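Local atomic coordinates of thioredoxin reductase (Clostridium acetobutylicum ATCC 824, PDB entry 6GNA), a protein that probably reduces thioredoxin with electrons from ferredoxin, relayed through bound FAD and a redox-active cysteine pair, without needing a pyridine nucleotide. Residues Y133-D138 with N161-L166; K154-E159 with V170-R175; S21-K26 with K69-N74; A105-L110 with E282-K287; G232-V235 with I240-N243. All coordinates share one frame; numbering follows the deposited sequence. Where two conformers were deposited one is given.

Contact 1. Residues Y133-D138 with N161-L166; sequences YCATCD and NYLAEL
Leu163 reaches Ala135 with a single branch, and that branch makes the close part of the interface. Leu163 CD2 lies 3.6 Å from Ala135 O and 3.8 Å from Ala135 CB, and Thr136 N is 4.0 Å from the same CD2. The methyl therefore bears on the first backbone group of the short helix about 135-138 as well as on its side chain.

Thr136 and Tyr162 form the looser, outer side. Their side chains cross at about a right angle, and the nearest pair, Thr136 CG2 and Tyr162 CD2, is 3.9 Å apart. Because OG1 sits between the backbone N and the carbonyl carbon (chi1 57°), it is the methyl that meets the exposed tyrosine.

No hydrogen bond joins the two segments, but Glu159, one turn back on helix 155-163, accepts Thr136 N and, weakly, Ala135 N. Cys134 SG and Cys137 SG, 2.0 Å apart in a disulfide, flank these residues in a CxxC motif. The chemistry implies that the helix carrying the probably redox-active disulfide rests on helix 155-163 through van der Waals contact, while a carboxylate placed at its first amides would tend to stabilise its start.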
# COMPACT_ATOMS: atom_id res chain seq x y z
N TYR A 133 25.34 -16.72 7.48
CA TYR A 133 24.94 -15.32 7.46
C TYR A 133 25.02 -14.66 8.83
O TYR A 133 24.63 -13.49 8.97
CB TYR A 133 23.51 -15.23 6.91
CG TYR A 133 23.44 -15.72 5.49
CD1 TYR A 133 24.07 -15.01 4.46
CD2 TYR A 133 22.77 -16.88 5.16
CE1 TYR A 133 24.02 -15.45 3.15
CE2 TYR A 133 22.72 -17.34 3.85
CZ TYR A 133 23.34 -16.61 2.85
OH TYR A 133 23.28 -17.06 1.54
N CYS A 134 25.47 -15.38 9.85
CA CYS A 134 25.67 -14.80 11.17
C CYS A 134 26.94 -15.39 11.78
O CYS A 134 26.95 -16.56 12.18
CB CYS A 134 24.47 -15.11 12.07
SG CYS A 134 24.63 -14.26 13.64
N ALA A 135 27.98 -14.57 11.86
CA ALA A 135 29.26 -15.06 12.37
C ALA A 135 29.21 -15.28 13.88
O ALA A 135 29.69 -16.30 14.38
CB ALA A 135 30.38 -14.09 12.00
N THR A 136 28.66 -14.32 14.62
CA THR A 136 28.61 -14.46 16.07
C THR A 136 27.74 -15.65 16.49
O THR A 136 28.04 -16.32 17.49
CB THR A 136 28.10 -13.17 16.71
OG1 THR A 136 26.81 -12.85 16.18
CG2 THR A 136 29.04 -12.02 16.41
N CYS A 137 26.68 -15.93 15.72
CA CYS A 137 25.83 -17.08 16.02
C CYS A 137 26.61 -18.39 15.93
O CYS A 137 26.46 -19.27 16.79
CB CYS A 137 24.64 -17.09 15.04
SG CYS A 137 23.62 -15.53 14.89
N ASP A 138 27.46 -18.54 14.91
CA ASP A 138 28.18 -19.78 14.67
C ASP A 138 29.57 -19.78 15.27
O ASP A 138 30.34 -20.71 15.02
CB ASP A 138 28.28 -20.08 13.17
CG ASP A 138 26.94 -20.35 12.53
OD1 ASP A 138 25.93 -20.42 13.27
OD2 ASP A 138 26.90 -20.49 11.29
N ASN A 161 35.56 -8.62 15.03
CA ASN A 161 36.29 -8.43 16.28
C ASN A 161 35.96 -9.52 17.28
O ASN A 161 36.85 -10.01 17.99
CB ASN A 161 35.99 -7.05 16.87
CG ASN A 161 36.55 -5.93 16.03
OD1 ASN A 161 37.54 -6.11 15.33
ND2 ASN A 161 35.90 -4.78 16.08
N TYR A 162 34.69 -9.90 17.37
CA TYR A 162 34.31 -10.97 18.28
C TYR A 162 34.93 -12.29 17.86
O TYR A 162 35.43 -13.05 18.70
CB TYR A 162 32.78 -11.09 18.33
CG TYR A 162 32.30 -12.17 19.27
CD1 TYR A 162 32.34 -11.98 20.65
CD2 TYR A 162 31.81 -13.38 18.79
CE1 TYR A 162 31.91 -12.96 21.52
CE2 TYR A 162 31.38 -14.37 19.66
CZ TYR A 162 31.43 -14.16 21.03
OH TYR A 162 31.00 -15.13 21.90
N LEU A 163 34.90 -12.60 16.56
CA LEU A 163 35.44 -13.87 16.11
C LEU A 163 36.93 -13.96 16.35
O LEU A 163 37.45 -15.07 16.50
CB LEU A 163 35.13 -14.10 14.63
CG LEU A 163 33.92 -14.99 14.33
CD1 LEU A 163 34.19 -16.42 14.77
CD2 LEU A 163 32.66 -14.45 14.99
N ALA A 164 37.63 -12.83 16.37
CA ALA A 164 39.07 -12.86 16.58
C ALA A 164 39.43 -13.42 17.95
O ALA A 164 40.58 -13.83 18.16
CB ALA A 164 39.66 -11.47 16.38
N GLU A 165 38.48 -13.46 18.88
CA GLU A 165 38.71 -14.04 20.19
C GLU A 165 38.62 -15.56 20.21
O GLU A 165 39.01 -16.17 21.21
CB GLU A 165 37.70 -13.47 21.19
CG GLU A 165 37.61 -11.95 21.21
CD GLU A 165 38.81 -11.30 21.87
OE1 GLU A 165 39.40 -11.92 22.78
OE2 GLU A 165 39.17 -10.17 21.47
N LEU A 166 38.09 -16.18 19.16
CA LEU A 166 37.87 -17.62 19.12
C LEU A 166 38.58 -18.28 17.95
O LEU A 166 39.15 -19.36 18.11
CB LEU A 166 36.36 -17.92 19.03
CG LEU A 166 35.52 -17.57 20.27
CD1 LEU A 166 34.02 -17.74 19.99
CD2 LEU A 166 35.95 -18.41 21.47

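Contact 2. Residues K154-E159 with V170-R175; sequences KEAESE and VYYVPR
Tyr172 drives its phenol end against the first turn of helix 155-163, and the van der Waals contacts come from two directions. Ala156 CB lies in the ring plane at its edge, 3.4 Å from Tyr172 OH and 3.9 Å from Tyr172 CE1. Glu157 approaches with its aliphatic part: Glu157 CG is 3.5 Å from Tyr172 OH and 3.8 Å from Tyr172 CZ. With CG of the tyrosine anti to the backbone N (chi1 -171°), the ring continues toward the helix.

The polar interactions lie beyond this packing. The chain of Glu157 is extended past CG, which carries its carboxylate past the phenol oxygen; the carboxylate and ring planes are 88° apart. Lys154 NZ forms a salt bridge with Glu157 OE2 at 2.8 Å, on the syn side and 22° out of the carboxylate plane, with a weak second bond to OE1. Tyr176 OH is hydrogen-bonded to both Glu157 OE2 and Tyr172 OH, so one hydroxyl ties the acid to the phenol. Lys154 also has a salt bridge to Asp178, which would share its charge between two acids.

Within the beta-alpha-beta unit of strand 146-151, helix 155-163 and strand 169-174, Tyr172 lies between helix and sheet. It touches Ile149 and Val186 on the strands flanking its own, while Ala156 reaches Leu220 of strand 216-220.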
# COMPACT_ATOMS: atom_id res chain seq x y z
N LYS A 154 28.60 -1.91 8.79
CA LYS A 154 29.49 -1.67 9.93
C LYS A 154 29.38 -2.75 11.00
O LYS A 154 30.37 -3.08 11.66
CB LYS A 154 29.23 -0.30 10.55
CG LYS A 154 29.53 0.90 9.64
CD LYS A 154 30.99 1.04 9.27
CE LYS A 154 31.87 1.40 10.44
NZ LYS A 154 33.28 1.55 9.99
N GLU A 155 28.17 -3.29 11.22
CA GLU A 155 28.01 -4.35 12.22
C GLU A 155 28.93 -5.53 11.94
O GLU A 155 29.37 -6.21 12.88
CB GLU A 155 26.55 -4.80 12.26
CG GLU A 155 26.19 -5.64 13.51
CD GLU A 155 26.49 -7.11 13.39
OE1 GLU A 155 26.63 -7.63 12.25
OE2 GLU A 155 26.56 -7.78 14.45
N ALA A 156 29.24 -5.78 10.67
CA ALA A 156 30.12 -6.89 10.31
C ALA A 156 31.50 -6.74 10.95
O ALA A 156 32.14 -7.75 11.27
CB ALA A 156 30.22 -6.97 8.78
N GLU A 157 31.96 -5.50 11.11
CA GLU A 157 33.24 -5.25 11.77
C GLU A 157 33.21 -5.72 13.22
O GLU A 157 34.17 -6.32 13.71
CB GLU A 157 33.60 -3.76 11.72
CG GLU A 157 33.73 -3.19 10.31
CD GLU A 157 33.98 -1.69 10.29
OE1 GLU A 157 34.24 -1.11 11.37
OE2 GLU A 157 33.88 -1.10 9.19
N SER A 158 32.10 -5.48 13.92
CA SER A 158 31.98 -5.96 15.29
C SER A 158 32.00 -7.48 15.34
O SER A 158 32.56 -8.07 16.27
CB SER A 158 30.67 -5.44 15.91
OG SER A 158 30.65 -4.03 15.96
N GLU A 159 31.40 -8.13 14.36
CA GLU A 159 31.40 -9.59 14.37
C GLU A 159 32.81 -10.11 14.14
O GLU A 159 33.22 -11.09 14.77
CB GLU A 159 30.43 -10.13 13.32
CG GLU A 159 28.97 -9.75 13.59
CD GLU A 159 27.99 -10.62 12.86
OE1 GLU A 159 28.22 -11.84 12.80
OE2 GLU A 159 26.97 -10.10 12.35
N VAL A 170 41.32 -14.45 11.54
CA VAL A 170 40.14 -13.77 11.00
C VAL A 170 40.58 -12.84 9.87
O VAL A 170 41.44 -11.99 10.06
CB VAL A 170 39.39 -12.94 12.07
CG1 VAL A 170 38.16 -12.24 11.46
CG2 VAL A 170 38.99 -13.82 13.25
N TYR A 171 39.97 -13.02 8.70
CA TYR A 171 40.12 -12.09 7.59
C TYR A 171 38.83 -11.31 7.44
O TYR A 171 37.73 -11.86 7.58
CB TYR A 171 40.33 -12.84 6.27
CG TYR A 171 41.57 -13.71 6.22
CD1 TYR A 171 42.82 -13.16 6.02
CD2 TYR A 171 41.47 -15.09 6.34
CE1 TYR A 171 43.95 -13.95 5.96
CE2 TYR A 171 42.59 -15.89 6.28
CZ TYR A 171 43.83 -15.31 6.09
OH TYR A 171 44.95 -16.12 6.02
N TYR A 172 38.96 -10.01 7.14
CA TYR A 172 37.81 -9.15 6.87
C TYR A 172 37.92 -8.58 5.46
O TYR A 172 38.90 -7.89 5.15
CB TYR A 172 37.69 -8.03 7.90
CG TYR A 172 36.41 -7.23 7.79
CD1 TYR A 172 35.22 -7.75 8.28
CD2 TYR A 172 36.38 -5.96 7.23
CE1 TYR A 172 34.05 -7.05 8.21
CE2 TYR A 172 35.20 -5.25 7.15
CZ TYR A 172 34.04 -5.81 7.64
OH TYR A 172 32.84 -5.15 7.60
N VAL A 173 36.93 -8.86 4.64
CA VAL A 173 36.86 -8.40 3.26
C VAL A 173 35.77 -7.34 3.18
O VAL A 173 34.58 -7.68 3.12
CB VAL A 173 36.55 -9.56 2.30
CG1 VAL A 173 36.57 -9.09 0.86
CG2 VAL A 173 37.54 -10.70 2.47
N PRO A 174 36.12 -6.05 3.18
CA PRO A 174 35.08 -5.02 3.17
C PRO A 174 34.45 -4.87 1.80
O PRO A 174 35.12 -4.93 0.77
CB PRO A 174 35.86 -3.76 3.55
CG PRO A 174 37.25 -4.02 3.05
CD PRO A 174 37.48 -5.49 3.24
N ARG A 175 33.14 -4.63 1.80
CA ARG A 175 32.39 -4.37 0.57
C ARG A 175 31.80 -2.97 0.56
O ARG A 175 30.77 -2.72 -0.09
CB ARG A 175 31.30 -5.41 0.36
CG ARG A 175 31.78 -6.84 0.56
CD ARG A 175 32.92 -7.19 -0.38
NE ARG A 175 32.53 -7.11 -1.78
CZ ARG A 175 33.11 -6.35 -2.70
NH1 ARG A 175 34.15 -5.58 -2.40
NH2 ARG A 175 32.66 -6.36 -3.95

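Contact 3. Residues S21-K26 with K69-N74; sequences SAINAK and KEHIDN
Ile23 meets His71 with both of its terminal methyls, and van der Waals packing accounts for every close approach between the two helices. Ile23 CD1 lies 3.7 Å from His71 NE2, and Ile23 CG2 lies 3.9 Å from His71 ND1, so the two methyls touch the ND1-CE1-NE2 part of the ring. Ile23 CG1 lies between the backbone N and the carbonyl carbon (chi1 67°), and the anti chi2 then carries CD1 out to the imidazole. A more distant methyl pair, Ile23 CG2 and Ile72 CG2 at 4.2 Å, sits where the backbones are closest.

An aromatic contact comes from the other subunit: the His71 ring makes an edge-to-face pair with Tyr57 of the second subunit. Asn52 of that subunit packs on Ile23.

Hydrogen bonding across the pair is absent, and His71 ND1 is buried without a partner. Ionic contact is confined to one helix and rests on one of two conformers of Lys69, so it is doubtful: there Asp73 OD2, one turn along, accepts from Lys69 NZ with its syn lone pair.

Helix 16-25 follows strand 9-12, and Gly13, Gly15 and Gly18 fit a Rossmann-type GxGxxG turn on FAD. The contact thus packs the probable dinucleotide-binding helix against helix 61-74 beside the dimer interface, the turn itself being consistent with the Rossmann-type FAD-binding fold of this family.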
# COMPACT_ATOMS: atom_id res chain seq x y z
N SER A 21 4.56 1.01 9.86
CA SER A 21 3.98 0.11 10.84
C SER A 21 3.98 0.73 12.23
O SER A 21 2.97 0.71 12.95
CB SER A 21 4.77 -1.20 10.86
OG SER A 21 4.58 -1.97 9.69
N ALA A 22 5.11 1.30 12.64
CA ALA A 22 5.24 1.83 13.99
C ALA A 22 4.22 2.93 14.29
O ALA A 22 3.63 2.95 15.37
CB ALA A 22 6.67 2.31 14.23
N ILE A 23 4.04 3.89 13.38
CA ILE A 23 3.12 4.99 13.68
C ILE A 23 1.68 4.52 13.72
O ILE A 23 0.83 5.19 14.31
CB ILE A 23 3.30 6.19 12.72
CG1 ILE A 23 2.88 5.86 11.29
CG2 ILE A 23 4.74 6.69 12.76
CD1 ILE A 23 2.87 7.08 10.38
N ASN A 24 1.38 3.39 13.09
CA ASN A 24 0.03 2.83 13.14
C ASN A 24 -0.17 1.87 14.29
O ASN A 24 -1.30 1.65 14.71
CB ASN A 24 -0.29 2.15 11.81
CG ASN A 24 -0.67 3.14 10.75
OD1 ASN A 24 -1.82 3.59 10.70
ND2 ASN A 24 0.30 3.52 9.92
N ALA A 25 0.91 1.30 14.83
CA ALA A 25 0.80 0.38 15.96
C ALA A 25 0.72 1.12 17.28
O ALA A 25 0.17 0.58 18.25
CB ALA A 25 1.99 -0.56 15.97
N LYS A 26 1.26 2.33 17.37
CA LYS A 26 1.15 3.11 18.60
C LYS A 26 -0.29 3.52 18.84
O LYS A 26 -0.61 4.71 18.92
CB LYS A 26 2.07 4.33 18.56
CG LYS A 26 3.53 3.98 18.64
CD LYS A 26 4.30 4.95 19.52
CE LYS A 26 4.01 4.75 20.99
NZ LYS A 26 4.91 5.61 21.80
N LYS A 69 11.95 11.07 10.39
CA LYS A 69 12.54 11.11 11.72
C LYS A 69 11.74 12.00 12.66
O LYS A 69 11.50 11.64 13.82
CB LYS A 69 13.99 11.58 11.61
CG LYS A 69 14.74 11.58 12.92
CD LYS A 69 14.65 10.25 13.64
CE LYS A 69 15.73 10.11 14.70
NZ LYS A 69 15.84 11.32 15.56
N GLU A 70 11.32 13.16 12.19
CA GLU A 70 10.57 14.05 13.08
C GLU A 70 9.22 13.46 13.42
O GLU A 70 8.74 13.61 14.56
CB GLU A 70 10.46 15.43 12.43
CG GLU A 70 11.83 16.08 12.34
CD GLU A 70 11.79 17.53 11.93
OE1 GLU A 70 10.73 18.17 12.08
OE2 GLU A 70 12.83 18.01 11.45
N HIS A 71 8.61 12.72 12.49
CA HIS A 71 7.34 12.07 12.77
C HIS A 71 7.49 11.08 13.91
O HIS A 71 6.73 11.12 14.89
CB HIS A 71 6.87 11.35 11.50
CG HIS A 71 5.41 11.05 11.47
ND1 HIS A 71 4.70 10.56 12.55
CD2 HIS A 71 4.52 11.16 10.46
CE1 HIS A 71 3.44 10.41 12.20
NE2 HIS A 71 3.31 10.76 10.94
N ILE A 72 8.45 10.16 13.82
CA ILE A 72 8.55 9.14 14.86
C ILE A 72 8.95 9.78 16.19
O ILE A 72 8.46 9.38 17.25
CB ILE A 72 9.45 7.96 14.46
CG1 ILE A 72 10.90 8.37 14.18
CG2 ILE A 72 8.85 7.25 13.26
CD1 ILE A 72 11.83 7.17 14.00
N ASP A 73 9.82 10.79 16.14
CA ASP A 73 10.19 11.50 17.36
C ASP A 73 8.98 12.17 18.00
O ASP A 73 8.79 12.09 19.22
CB ASP A 73 11.27 12.54 17.03
CG ASP A 73 12.61 11.89 16.65
OD1 ASP A 73 12.76 10.66 16.80
OD2 ASP A 73 13.51 12.63 16.20
N ASN A 74 8.12 12.81 17.19
CA ASN A 74 6.91 13.39 17.75
C ASN A 74 6.01 12.35 18.40
O ASN A 74 5.24 12.69 19.30
CB ASN A 74 6.13 14.14 16.66
CG ASN A 74 6.61 15.57 16.48
OD1 ASN A 74 6.94 16.00 15.38
ND2 ASN A 74 6.63 16.33 17.58

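Contact 4. Residues A105-L110 with E282-K287; sequences ASKVIL and EKLYTK
Lys107 NZ donates to a water 2.7 Å away, and that water donates in turn to Lys283 O at 3.1 Å. The two bonds subtend about 109° at the water, a near-tetrahedral angle, and the bridge spans a gap that Lys107 NZ does not close directly. Lys283 O is held a second time, by a weak backbone bond from Lys287 N. It belongs to the last turn of helix 266-286, where carbonyls point past the end of the helix, and the negative end of the helix dipole would probably favour the nearby ammonium.

The lysine gets there by a bend at chi2 (-67°) followed by an extended run. The bend brings its aliphatic part beside the helix, with Lys107 CE 3.9 Å from Lys283 CB. Beyond that point the Lys283 chain turns off from the contact.

Ser106 and Lys107 form a corner in the chain. Before it, strand 102-105 runs in the mixed sheet; after it, strand 108-110 enters the parallel sheet between strands 9-12 and 253-255. Helix 266-286 ends against this corner, where one chain passes from one sheet to the other.

Leu284 supplies the apolar share. Leu284 CG lies 4.0 Å from Lys107 CG, the two side chains lying alongside each other and running opposite ways, while Leu284 CD2 meets Ser106 CB at 3.9 Å. Leu284 also touches Ile9 and Asp8, and Lys283 packs on Glu247 and Tyr254.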
# COMPACT_ATOMS: atom_id res chain seq x y z
N ALA A 105 8.19 -11.36 21.33
CA ALA A 105 7.11 -10.53 20.84
C ALA A 105 5.93 -11.40 20.42
O ALA A 105 6.12 -12.50 19.89
CB ALA A 105 7.56 -9.65 19.67
N SER A 106 4.72 -10.90 20.65
CA SER A 106 3.54 -11.66 20.27
C SER A 106 3.34 -11.65 18.76
O SER A 106 2.94 -12.66 18.17
CB SER A 106 2.31 -11.10 20.98
OG SER A 106 2.44 -11.20 22.39
N LYS A 107 3.60 -10.51 18.12
CA LYS A 107 3.46 -10.36 16.68
C LYS A 107 4.75 -9.78 16.14
O LYS A 107 5.42 -8.99 16.81
CB LYS A 107 2.32 -9.39 16.31
CG LYS A 107 0.98 -9.70 17.00
CD LYS A 107 0.39 -11.00 16.51
CE LYS A 107 -0.89 -11.34 17.25
NZ LYS A 107 -1.45 -12.64 16.83
N VAL A 108 5.10 -10.18 14.93
CA VAL A 108 6.30 -9.68 14.25
C VAL A 108 5.88 -9.10 12.91
O VAL A 108 5.05 -9.69 12.21
CB VAL A 108 7.35 -10.79 14.06
CG1 VAL A 108 8.45 -10.36 13.12
CG2 VAL A 108 7.93 -11.20 15.41
N ILE A 109 6.46 -7.95 12.55
CA ILE A 109 6.28 -7.36 11.22
C ILE A 109 7.66 -7.29 10.57
O ILE A 109 8.52 -6.53 11.01
CB ILE A 109 5.62 -5.98 11.28
CG1 ILE A 109 4.24 -6.08 11.94
CG2 ILE A 109 5.48 -5.40 9.86
CD1 ILE A 109 3.58 -4.73 12.19
N LEU A 110 7.86 -8.09 9.53
CA LEU A 110 9.12 -8.09 8.80
C LEU A 110 9.13 -6.91 7.84
O LEU A 110 8.24 -6.80 6.99
CB LEU A 110 9.24 -9.40 8.02
CG LEU A 110 9.15 -10.69 8.85
CD1 LEU A 110 9.20 -11.91 7.98
CD2 LEU A 110 10.30 -10.73 9.86
N GLU A 282 -5.27 -5.60 15.59
CA GLU A 282 -6.59 -6.21 15.67
C GLU A 282 -6.49 -7.59 16.30
O GLU A 282 -7.28 -7.94 17.18
CB GLU A 282 -7.21 -6.30 14.28
CG GLU A 282 -8.62 -6.89 14.28
CD GLU A 282 -9.18 -7.06 12.88
OE1 GLU A 282 -8.39 -7.00 11.91
OE2 GLU A 282 -10.41 -7.26 12.75
N LYS A 283 -5.52 -8.39 15.84
CA LYS A 283 -5.35 -9.73 16.38
C LYS A 283 -4.98 -9.72 17.86
O LYS A 283 -5.37 -10.63 18.60
CB LYS A 283 -4.31 -10.50 15.57
CG LYS A 283 -4.73 -10.85 14.14
CD LYS A 283 -5.79 -11.94 14.04
CE LYS A 283 -5.60 -12.72 12.74
NZ LYS A 283 -6.82 -13.42 12.28
N LEU A 284 -4.25 -8.69 18.32
CA LEU A 284 -3.91 -8.60 19.73
C LEU A 284 -5.13 -8.31 20.59
O LEU A 284 -5.23 -8.79 21.73
CB LEU A 284 -2.85 -7.52 19.94
CG LEU A 284 -1.42 -7.87 19.55
CD1 LEU A 284 -0.59 -6.60 19.48
CD2 LEU A 284 -0.83 -8.85 20.55
N TYR A 285 -6.06 -7.51 20.08
CA TYR A 285 -7.25 -7.18 20.85
C TYR A 285 -8.30 -8.28 20.80
O TYR A 285 -9.11 -8.39 21.72
CB TYR A 285 -7.85 -5.85 20.37
CG TYR A 285 -7.14 -4.65 20.92
CD1 TYR A 285 -7.21 -4.34 22.27
CD2 TYR A 285 -6.38 -3.83 20.10
CE1 TYR A 285 -6.55 -3.24 22.79
CE2 TYR A 285 -5.73 -2.72 20.60
CZ TYR A 285 -5.81 -2.43 21.95
OH TYR A 285 -5.16 -1.33 22.46
N THR A 286 -8.30 -9.09 19.75
CA THR A 286 -9.24 -10.21 19.65
C THR A 286 -8.69 -11.50 20.22
O THR A 286 -9.47 -12.43 20.48
CB THR A 286 -9.65 -10.44 18.19
OG1 THR A 286 -8.50 -10.78 17.41
CG2 THR A 286 -10.30 -9.19 17.61
N LYS A 287 -7.37 -11.60 20.42
CA LYS A 287 -6.74 -12.81 20.94
C LYS A 287 -7.00 -14.01 20.03
O LYS A 287 -7.13 -13.87 18.81
CB LYS A 287 -7.23 -13.13 22.35
CG LYS A 287 -7.02 -12.01 23.36
CD LYS A 287 -7.41 -12.44 24.76
O HOH W 1 -3.85 -13.26 17.99

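Contact 5. Residues G232-V235 with I240-N243; sequences GLYV and IKVN
Ile240 has the most surface buried here, and it spends it on Leu233 and Val235. Leu233 CD2 touches Ile240 CD1 at 3.9 Å and lies equally near Ile240 CG1, the leucine lying crosswise to the isoleucine. Ile240 CG1 stands beside its backbone N and anti to the carbonyl carbon (chi1 -57°), which turns the long branch to the leucine. Val235 is the beta partner of Ile240 in an antiparallel non-hydrogen-bonded pair, with the two CA atoms 4.5 Å apart. Both side chains lie on one face of the ladder, and Val235 CG2 comes to 4.3 Å from Ile240 CG1.

Lys241 and Tyr234 carry the outer half. The ring of the exposed Tyr234 crosses the base of the lysine chain at a slant: Tyr234 CD2 is 3.6 Å from Lys241 CB, and Tyr234 CE2 is 3.6 Å from Lys241 CG. The lysine bends at chi2 (-72°), and its amino end goes off to a long, weak ion pair with Glu236.

Backbone contact between this second pair is slight. Lys241 N donates a weak bond to Tyr234 O at 3.4 Å, and a water lies 2.7 Å from Lys241 O and close to Tyr234 O as well, though other acceptors compete for its protons.

The pattern is that of a beta hairpin, strands 235-236 and 239-240, whose flanking residues are irregular and joined by that one weak bond. Leu233 and Ile240 pack together and meet Leu110 of the parallel sheet in the FAD-binding part of the chain.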
# COMPACT_ATOMS: atom_id res chain seq x y z
N GLY A 232 11.42 -21.49 8.37
CA GLY A 232 10.07 -21.91 8.06
C GLY A 232 9.26 -20.90 7.27
O GLY A 232 8.14 -21.20 6.86
N LEU A 233 9.80 -19.71 7.06
CA LEU A 233 9.07 -18.68 6.34
C LEU A 233 9.00 -19.03 4.86
O LEU A 233 9.99 -19.47 4.26
CB LEU A 233 9.79 -17.34 6.52
CG LEU A 233 9.14 -16.13 5.86
CD1 LEU A 233 7.82 -15.78 6.51
CD2 LEU A 233 10.08 -14.94 5.97
N TYR A 234 7.83 -18.80 4.26
CA TYR A 234 7.61 -19.10 2.85
C TYR A 234 8.03 -17.91 1.98
O TYR A 234 7.49 -16.80 2.11
CB TYR A 234 6.15 -19.45 2.60
CG TYR A 234 5.83 -19.63 1.14
CD1 TYR A 234 6.46 -20.61 0.38
CD2 TYR A 234 4.91 -18.80 0.51
CE1 TYR A 234 6.17 -20.78 -0.96
CE2 TYR A 234 4.58 -18.98 -0.82
CZ TYR A 234 5.24 -19.93 -1.55
OH TYR A 234 4.92 -20.10 -2.88
N VAL A 235 9.02 -18.15 1.13
CA VAL A 235 9.62 -17.17 0.24
C VAL A 235 9.60 -17.78 -1.14
O VAL A 235 9.77 -19.00 -1.30
CB VAL A 235 11.07 -16.87 0.69
CG1 VAL A 235 11.76 -15.88 -0.23
CG2 VAL A 235 11.10 -16.36 2.11
N ILE A 240 9.23 -12.41 0.19
CA ILE A 240 8.32 -12.98 1.18
C ILE A 240 6.90 -12.88 0.65
O ILE A 240 6.43 -11.79 0.31
CB ILE A 240 8.46 -12.26 2.53
CG1 ILE A 240 9.90 -12.31 3.05
CG2 ILE A 240 7.47 -12.85 3.54
CD1 ILE A 240 10.15 -11.42 4.28
N LYS A 241 6.20 -14.01 0.60
CA LYS A 241 4.86 -14.04 0.05
C LYS A 241 3.83 -13.69 1.12
O LYS A 241 3.81 -14.29 2.20
CB LYS A 241 4.60 -15.40 -0.56
CG LYS A 241 5.43 -15.64 -1.81
CD LYS A 241 4.91 -14.79 -2.97
CE LYS A 241 5.74 -14.98 -4.23
NZ LYS A 241 5.28 -14.13 -5.36
N VAL A 242 3.00 -12.68 0.83
CA VAL A 242 1.97 -12.23 1.75
C VAL A 242 0.63 -12.16 1.03
O VAL A 242 0.55 -12.08 -0.20
CB VAL A 242 2.28 -10.86 2.39
CG1 VAL A 242 3.56 -10.91 3.21
CG2 VAL A 242 2.37 -9.75 1.34
N ASN A 243 -0.43 -12.20 1.84
CA ASN A 243 -1.78 -11.99 1.34
C ASN A 243 -2.19 -10.53 1.52
O ASN A 243 -1.38 -9.65 1.85
CB ASN A 243 -2.72 -12.99 2.01
CG ASN A 243 -2.91 -12.74 3.49
OD1 ASN A 243 -2.52 -11.70 4.03
ND2 ASN A 243 -3.53 -13.69 4.16
O HOH W 2 5.11 -16.16 3.56

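Contacts 2 and 3 are buried, contacts 1 and 5 partly so, and contact 4 lies at the surface, where a water bridge joins its apolar packing. Contacts 1 and 2 share helix 155-163, touch each other and lie on the same side of the chain's centre; the first has a disulfide beside it, the second a salt bridge. Contact 3 lies on the opposite side of that centre, its centre about 34 Å from that of contact 1, and alone among the five sets an aromatic ring against the second subunit. Contact 5 is nested within the loop closed by contact 4, and the two touch through apolar side chains. Only contact 5 has a direct backbone bond between its segments, a weak one.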